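Local coordinates for protein CT_858 (Chlamydia trachomatis, PDB 3DOR) that probably cleaves proteins as a serine-type endopeptidase, being the mature, dimeric form of the secreted chlamydial protease CPAF, at residues L8-F13 with T505-C510; D64-L69 with A74-F79. All coordinates share one frame; numbering follows the deposited sequence.

In the fold
The two contacts, about 10 Å apart between centres, meet through one antiparallel sheet: strand 507-518, used by contact 1, pairs with strand 75-78, used by contact 2. Contact 1 joins parts of the chain 492 residues apart; all three touching residues are buried, although its centre is about 24 Å from the chain's centre, at the dimer interface. Contact 2, about 16 Å from the chain's centre, includes the partly exposed A74 and G75; it is nested inside that long loop, where the chain turns back after helix 55-67. The chemistry differs accordingly: a polar side-chain pair with one methyl contact in 8-13/505-510, aliphatic packing with a bridging water in 64-69/74-79.

Contact 1 of 2, residues L8-F13 with T505-C510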
ATOM      1  N   LEU B   8      -1.724 -24.034   6.826  1.00 39.91           N
ATOM      2  CA  LEU B   8      -2.356 -24.677   5.683  1.00 39.95           C
ATOM      3  C   LEU B   8      -3.250 -23.678   4.961  1.00 39.87           C
ATOM      4  O   LEU B   8      -3.300 -23.645   3.726  1.00 38.75           O
ATOM      5  CB  LEU B   8      -3.192 -25.875   6.144  1.00 41.60           C
ATOM      6  CG  LEU B   8      -2.456 -27.171   6.508  1.00 44.03           C
ATOM      7  CD1 LEU B   8      -3.375 -28.079   7.329  1.00 42.61           C
ATOM      8  CD2 LEU B   8      -2.008 -27.878   5.233  1.00 41.73           C
ATOM      9  N   GLN B   9      -3.961 -22.866   5.739  1.00 39.09           N
ATOM     10  CA  GLN B   9      -4.861 -21.869   5.172  1.00 40.07           C
ATOM     11  C   GLN B   9      -4.072 -20.871   4.325  1.00 39.36           C
ATOM     12  O   GLN B   9      -4.402 -20.615   3.168  1.00 38.85           O
ATOM     13  CB  GLN B   9      -5.581 -21.113   6.290  1.00 42.55           C
ATOM     14  CG  GLN B   9      -7.066 -20.921   6.058  1.00 47.32           C
ATOM     15  CD  GLN B   9      -7.375 -20.301   4.710  1.00 48.76           C
ATOM     16  OE1 GLN B   9      -6.943 -19.187   4.412  1.00 51.28           O
ATOM     17  NE2 GLN B   9      -8.127 -21.024   3.885  1.00 47.05           N
ATOM     18  N   ASP B  10      -3.019 -20.309   4.905  1.00 37.76           N
ATOM     19  CA  ASP B  10      -2.221 -19.330   4.188  1.00 39.50           C
ATOM     20  C   ASP B  10      -1.489 -19.943   2.996  1.00 39.66           C
ATOM     21  O   ASP B  10      -1.307 -19.286   1.968  1.00 39.46           O
ATOM     22  CB  ASP B  10      -1.257 -18.637   5.159  1.00 38.32           C
ATOM     23  CG  ASP B  10      -1.995 -17.850   6.234  1.00 38.34           C
ATOM     24  OD1 ASP B  10      -2.988 -17.172   5.891  1.00 40.04           O
ATOM     25  OD2 ASP B  10      -1.592 -17.902   7.415  1.00 37.34           O
ATOM     26  N   LEU B  11      -1.095 -21.206   3.125  1.00 39.16           N
ATOM     27  CA  LEU B  11      -0.417 -21.896   2.033  1.00 38.54           C
ATOM     28  C   LEU B  11      -1.411 -21.963   0.883  1.00 37.53           C
ATOM     29  O   LEU B  11      -1.082 -21.655  -0.265  1.00 37.81           O
ATOM     30  CB  LEU B  11      -0.034 -23.323   2.447  1.00 39.47           C
ATOM     31  CG  LEU B  11       1.084 -24.063   1.699  1.00 41.55           C
ATOM     32  CD1 LEU B  11       0.996 -25.542   2.030  1.00 41.94           C
ATOM     33  CD2 LEU B  11       0.980 -23.871   0.205  1.00 41.09           C
ATOM     34  N   SER B  12      -2.641 -22.356   1.200  1.00 36.64           N
ATOM     35  CA  SER B  12      -3.670 -22.473   0.176  1.00 36.15           C
ATOM     36  C   SER B  12      -3.905 -21.131  -0.497  1.00 34.88           C
ATOM     37  O   SER B  12      -4.202 -21.071  -1.689  1.00 34.20           O
ATOM     38  CB  SER B  12      -4.984 -22.989   0.777  1.00 37.48           C
ATOM     39  OG  SER B  12      -5.623 -21.990   1.553  1.00 39.35           O
ATOM     40  N   PHE B  13      -3.786 -20.050   0.266  1.00 35.37           N
ATOM     41  CA  PHE B  13      -3.974 -18.733  -0.323  1.00 34.62           C
ATOM     42  C   PHE B  13      -2.831 -18.442  -1.297  1.00 34.25           C
ATOM     43  O   PHE B  13      -3.060 -17.981  -2.418  1.00 34.09           O
ATOM     44  CB  PHE B  13      -4.022 -17.648   0.754  1.00 35.35           C
ATOM     45  CG  PHE B  13      -4.249 -16.267   0.200  1.00 35.78           C
ATOM     46  CD1 PHE B  13      -5.396 -15.983  -0.540  1.00 35.01           C
ATOM     47  CD2 PHE B  13      -3.313 -15.258   0.403  1.00 36.52           C
ATOM     48  CE1 PHE B  13      -5.612 -14.710  -1.072  1.00 36.97           C
ATOM     49  CE2 PHE B  13      -3.514 -13.978  -0.121  1.00 37.80           C
ATOM     50  CZ  PHE B  13      -4.667 -13.701  -0.861  1.00 37.18           C
ATOM     51  N   THR B 505       0.123 -16.485  10.597  1.00 36.45           N
ATOM     52  CA  THR B 505       1.376 -17.175  10.306  1.00 34.90           C
ATOM     53  C   THR B 505       2.550 -16.202  10.309  1.00 32.98           C
ATOM     54  O   THR B 505       3.696 -16.594  10.086  1.00 32.10           O
ATOM     55  CB  THR B 505       1.327 -17.890   8.933  1.00 35.33           C
ATOM     56  OG1 THR B 505       0.142 -18.689   8.849  1.00 36.04           O
ATOM     57  CG2 THR B 505       2.539 -18.798   8.762  1.00 34.10           C
ATOM     58  N   GLY B 506       2.267 -14.927  10.556  1.00 31.53           N
ATOM     59  CA  GLY B 506       3.330 -13.941  10.586  1.00 29.07           C
ATOM     60  C   GLY B 506       3.885 -13.525   9.236  1.00 29.58           C
ATOM     61  O   GLY B 506       5.000 -13.003   9.151  1.00 32.19           O
ATOM     62  N   ILE B 507       3.121 -13.754   8.178  1.00 29.62           N
ATOM     63  CA  ILE B 507       3.552 -13.382   6.836  1.00 30.38           C
ATOM     64  C   ILE B 507       3.420 -11.872   6.663  1.00 30.34           C
ATOM     65  O   ILE B 507       2.359 -11.306   6.910  1.00 30.89           O
ATOM     66  CB  ILE B 507       2.702 -14.085   5.781  1.00 29.88           C
ATOM     67  CG1 ILE B 507       2.808 -15.601   5.964  1.00 31.16           C
ATOM     68  CG2 ILE B 507       3.159 -13.673   4.394  1.00 30.32           C
ATOM     69  CD1 ILE B 507       1.996 -16.393   4.964  1.00 31.42           C
ATOM     70  N   LYS B 508       4.497 -11.217   6.244  1.00 31.20           N
ATOM     71  CA  LYS B 508       4.478  -9.766   6.071  1.00 32.68           C
ATOM     72  C   LYS B 508       4.182  -9.396   4.627  1.00 33.61           C
ATOM     73  O   LYS B 508       3.323  -8.557   4.348  1.00 33.53           O
ATOM     74  CB  LYS B 508       5.818  -9.169   6.506  1.00 32.82           C
ATOM     75  CG  LYS B 508       5.865  -7.643   6.492  1.00 35.27           C
ATOM     76  CD  LYS B 508       7.196  -7.124   7.040  1.00 36.71           C
ATOM     77  CE  LYS B 508       7.197  -5.603   7.140  1.00 41.19           C
ATOM     78  NZ  LYS B 508       8.462  -5.047   7.696  1.00 42.31           N
ATOM     79  N   THR B 509       4.896 -10.030   3.709  1.00 34.09           N
ATOM     80  CA  THR B 509       4.708  -9.772   2.293  1.00 35.11           C
ATOM     81  C   THR B 509       5.138 -10.979   1.478  1.00 35.17           C
ATOM     82  O   THR B 509       6.018 -11.738   1.878  1.00 35.40           O
ATOM     83  CB  THR B 509       5.587  -8.593   1.780  1.00 36.74           C
ATOM     84  OG1 THR B 509       5.387  -7.429   2.588  1.00 40.40           O
ATOM     85  CG2 THR B 509       5.230  -8.260   0.344  1.00 36.99           C
ATOM     86  N   CYS B 510       4.496 -11.158   0.336  1.00 33.19           N
ATOM     87  CA  CYS B 510       4.886 -12.204  -0.575  1.00 32.29           C
ATOM     88  C   CYS B 510       5.008 -11.461  -1.886  1.00 31.10           C
ATOM     89  O   CYS B 510       4.021 -10.933  -2.391  1.00 31.62           O
ATOM     90  CB  CYS B 510       3.827 -13.289  -0.706  1.00 34.23           C
ATOM     91  SG  CYS B 510       4.313 -14.499  -1.952  1.00 36.15           S
TER
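D10 on the helix and T505 just before the strand mark the nearest approach of the two backbones, with their CA atoms 7.4 Å apart, so side chains have to span the gap. They do it from opposite directions. The D10 carboxylate leaves the helix with CG beside its own backbone N (chi1 -63°), and its OD2 accepts a hydrogen bond from T505 OG1. The modelled separation of OD2 and OG1, 2.4 Å, is very short, and its exact value is doubtful at this resolution. One bond back from the carboxylate, CB of D10 meets the tip of I507, 4.0 Å from CD1; a chi2 of 180° extends the outer chain of that isoleucine, so that CD1 is the atom that reaches D10.

The strand starting at I507 opens with a classic beta bulge, K508 and T509 both facing T77 on strand 75-78. In the turn before it, G506 takes a positive phi, and N503 OD1 accepts a hydrogen bond from I507 N and a weak one from T505 N. D10 is buried, and the threonine hydroxyl would be expected to offset part of the cost of placing a carboxylate there. T505 and I507 both touch L62 of helix 55-67, and at the dimer interface D10 also packs on H16 of the second subunit, while F13 stacks on F13 of that subunit.

Contact 2 of 2, residues D64-L69 with A74-F79; sequences DFIGGL and AGVTFF
I66, late in helix 55-67, presses both of its branches onto the chain from A74 to V76, and the backbones come to 5.7 Å between the CA atoms of I66 and G75. The tight spot is where the I66 and V76 side chains cross at about a right angle: I66 CG1 sits 3.3 Å from V76 CG2, closer than usual for two carbons. The other branch, CG2, lies against the A74-G75 peptide, 3.5 Å from G75 N. The A74 methyl, CB, faces I66 CG2 and L69 CD1 together, each at 3.9 Å.

On the carbonyl side a water takes the place of direct contact. It bridges the segments, 2.7 Å from I66 O and 3.1 Å from A74 O, beside the partly exposed G67. A short loop reverses the chain from helix 55-67 to strand 75-78, whose V76 also touches I507 of strand 507-518, while F65 packs on helices 2-20 and 36-48. With no direct hydrogen bond between 64-69 and 74-79, their fit rests on the shape of aliphatic groups, with water linking the carbonyls.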
ATOM      1  N   ASP B  64      10.090 -21.990   1.748  1.00 31.93           N
ATOM      2  CA  ASP B  64      10.703 -22.982   0.866  1.00 33.67           C
ATOM      3  C   ASP B  64       9.809 -23.258  -0.326  1.00 32.54           C
ATOM      4  O   ASP B  64      10.288 -23.511  -1.426  1.00 34.46           O
ATOM      5  CB  ASP B  64      10.985 -24.285   1.621  1.00 36.07           C
ATOM      6  CG  ASP B  64      12.130 -24.141   2.609  1.00 39.82           C
ATOM      7  OD1 ASP B  64      12.730 -23.045   2.672  1.00 39.52           O
ATOM      8  OD2 ASP B  64      12.433 -25.119   3.323  1.00 43.22           O
ATOM      9  N   PHE B  65       8.503 -23.205  -0.097  1.00 32.13           N
ATOM     10  CA  PHE B  65       7.518 -23.423  -1.147  1.00 30.64           C
ATOM     11  C   PHE B  65       7.677 -22.339  -2.226  1.00 30.51           C
ATOM     12  O   PHE B  65       7.709 -22.633  -3.422  1.00 30.62           O
ATOM     13  CB  PHE B  65       6.113 -23.364  -0.537  1.00 29.17           C
ATOM     14  CG  PHE B  65       5.004 -23.409  -1.545  1.00 28.19           C
ATOM     15  CD1 PHE B  65       4.767 -24.561  -2.293  1.00 28.75           C
ATOM     16  CD2 PHE B  65       4.173 -22.301  -1.730  1.00 27.67           C
ATOM     17  CE1 PHE B  65       3.713 -24.612  -3.216  1.00 26.77           C
ATOM     18  CE2 PHE B  65       3.114 -22.333  -2.651  1.00 24.97           C
ATOM     19  CZ  PHE B  65       2.884 -23.492  -3.393  1.00 27.08           C
ATOM     20  N   ILE B  66       7.769 -21.082  -1.803  1.00 30.04           N
ATOM     21  CA  ILE B  66       7.934 -19.997  -2.767  1.00 29.57           C
ATOM     22  C   ILE B  66       9.355 -20.040  -3.326  1.00 28.75           C
ATOM     23  O   ILE B  66       9.581 -19.733  -4.494  1.00 29.70           O
ATOM     24  CB  ILE B  66       7.667 -18.613  -2.117  1.00 29.41           C
ATOM     25  CG1 ILE B  66       6.233 -18.565  -1.581  1.00 29.80           C
ATOM     26  CG2 ILE B  66       7.883 -17.491  -3.146  1.00 28.27           C
ATOM     27  CD1 ILE B  66       5.172 -18.771  -2.640  1.00 29.94           C
ATOM     28  N   GLY B  67      10.310 -20.431  -2.487  1.00 29.81           N
ATOM     29  CA  GLY B  67      11.685 -20.523  -2.943  1.00 28.87           C
ATOM     30  C   GLY B  67      11.811 -21.559  -4.047  1.00 30.68           C
ATOM     31  O   GLY B  67      12.748 -21.515  -4.849  1.00 29.66           O
ATOM     32  N   GLY B  68      10.860 -22.493  -4.095  1.00 29.38           N
ATOM     33  CA  GLY B  68      10.892 -23.530  -5.112  1.00 28.03           C
ATOM     34  C   GLY B  68      10.618 -23.021  -6.511  1.00 29.24           C
ATOM     35  O   GLY B  68      10.832 -23.734  -7.495  1.00 30.00           O
ATOM     36  N   LEU B  69      10.136 -21.787  -6.615  1.00 29.23           N
ATOM     37  CA  LEU B  69       9.850 -21.203  -7.922  1.00 27.68           C
ATOM     38  C   LEU B  69      11.137 -20.770  -8.617  1.00 27.18           C
ATOM     39  O   LEU B  69      11.128 -20.453  -9.804  1.00 28.64           O
ATOM     40  CB  LEU B  69       8.921 -19.996  -7.774  1.00 28.74           C
ATOM     41  CG  LEU B  69       7.481 -20.257  -7.316  1.00 29.14           C
ATOM     42  CD1 LEU B  69       6.793 -18.933  -6.999  1.00 30.07           C
ATOM     43  CD2 LEU B  69       6.724 -21.014  -8.409  1.00 29.57           C
ATOM     44  N   ALA B  74      10.309 -13.711  -6.629  1.00 32.92           N
ATOM     45  CA  ALA B  74       9.325 -14.355  -5.753  1.00 31.82           C
ATOM     46  C   ALA B  74       9.855 -14.760  -4.376  1.00 30.95           C
ATOM     47  O   ALA B  74      10.830 -15.503  -4.267  1.00 29.95           O
ATOM     48  CB  ALA B  74       8.714 -15.570  -6.461  1.00 29.43           C
ATOM     49  N   GLY B  75       9.199 -14.276  -3.323  1.00 31.38           N
ATOM     50  CA  GLY B  75       9.642 -14.600  -1.975  1.00 32.41           C
ATOM     51  C   GLY B  75       8.712 -14.125  -0.868  1.00 32.53           C
ATOM     52  O   GLY B  75       7.891 -13.234  -1.071  1.00 33.10           O
ATOM     53  N   VAL B  76       8.847 -14.719   0.313  1.00 32.46           N
ATOM     54  CA  VAL B  76       8.015 -14.352   1.451  1.00 31.82           C
ATOM     55  C   VAL B  76       8.854 -13.777   2.583  1.00 32.16           C
ATOM     56  O   VAL B  76       9.915 -14.307   2.901  1.00 33.85           O
ATOM     57  CB  VAL B  76       7.268 -15.579   2.026  1.00 34.75           C
ATOM     58  CG1 VAL B  76       6.240 -15.126   3.061  1.00 33.86           C
ATOM     59  CG2 VAL B  76       6.611 -16.373   0.913  1.00 33.48           C
ATOM     60  N   THR B  77       8.384 -12.691   3.185  1.00 31.06           N
ATOM     61  CA  THR B  77       9.077 -12.096   4.322  1.00 30.97           C
ATOM     62  C   THR B  77       8.105 -12.254   5.488  1.00 31.70           C
ATOM     63  O   THR B  77       6.890 -12.295   5.281  1.00 30.65           O
ATOM     64  CB  THR B  77       9.381 -10.599   4.114  1.00 31.35           C
ATOM     65  OG1 THR B  77       8.157  -9.864   4.029  1.00 35.79           O
ATOM     66  CG2 THR B  77      10.182 -10.393   2.838  1.00 32.41           C
ATOM     67  N   PHE B  78       8.625 -12.338   6.707  1.00 30.83           N
ATOM     68  CA  PHE B  78       7.756 -12.533   7.863  1.00 30.95           C
ATOM     69  C   PHE B  78       7.950 -11.504   8.960  1.00 30.60           C
ATOM     70  O   PHE B  78       9.006 -10.873   9.045  1.00 29.70           O
ATOM     71  CB  PHE B  78       7.984 -13.935   8.447  1.00 28.05           C
ATOM     72  CG  PHE B  78       7.923 -15.034   7.423  1.00 29.15           C
ATOM     73  CD1 PHE B  78       9.049 -15.370   6.678  1.00 26.84           C
ATOM     74  CD2 PHE B  78       6.732 -15.721   7.187  1.00 28.21           C
ATOM     75  CE1 PHE B  78       8.995 -16.377   5.708  1.00 28.61           C
ATOM     76  CE2 PHE B  78       6.666 -16.730   6.217  1.00 26.62           C
ATOM     77  CZ  PHE B  78       7.800 -17.056   5.481  1.00 27.79           C
ATOM     78  N   PHE B  79       6.924 -11.337   9.795  1.00 31.50           N
ATOM     79  CA  PHE B  79       7.012 -10.407  10.920  1.00 33.28           C
ATOM     80  C   PHE B  79       7.806 -11.146  11.996  1.00 32.97           C
ATOM     81  O   PHE B  79       7.226 -11.694  12.929  1.00 35.33           O
ATOM     82  CB  PHE B  79       5.619 -10.052  11.474  1.00 31.48           C
ATOM     83  CG  PHE B  79       4.795  -9.169  10.574  1.00 30.17           C
ATOM     84  CD1 PHE B  79       3.682  -9.675   9.902  1.00 30.33           C
ATOM     85  CD2 PHE B  79       5.119  -7.821  10.414  1.00 31.34           C
ATOM     86  CE1 PHE B  79       2.902  -8.851   9.087  1.00 28.27           C
ATOM     87  CE2 PHE B  79       4.351  -6.987   9.603  1.00 28.44           C
ATOM     88  CZ  PHE B  79       3.239  -7.502   8.938  1.00 30.03           C
TER
HETATM   89  O   HOH W   1      11.423 -18.171  -5.693  1.00 28.93           O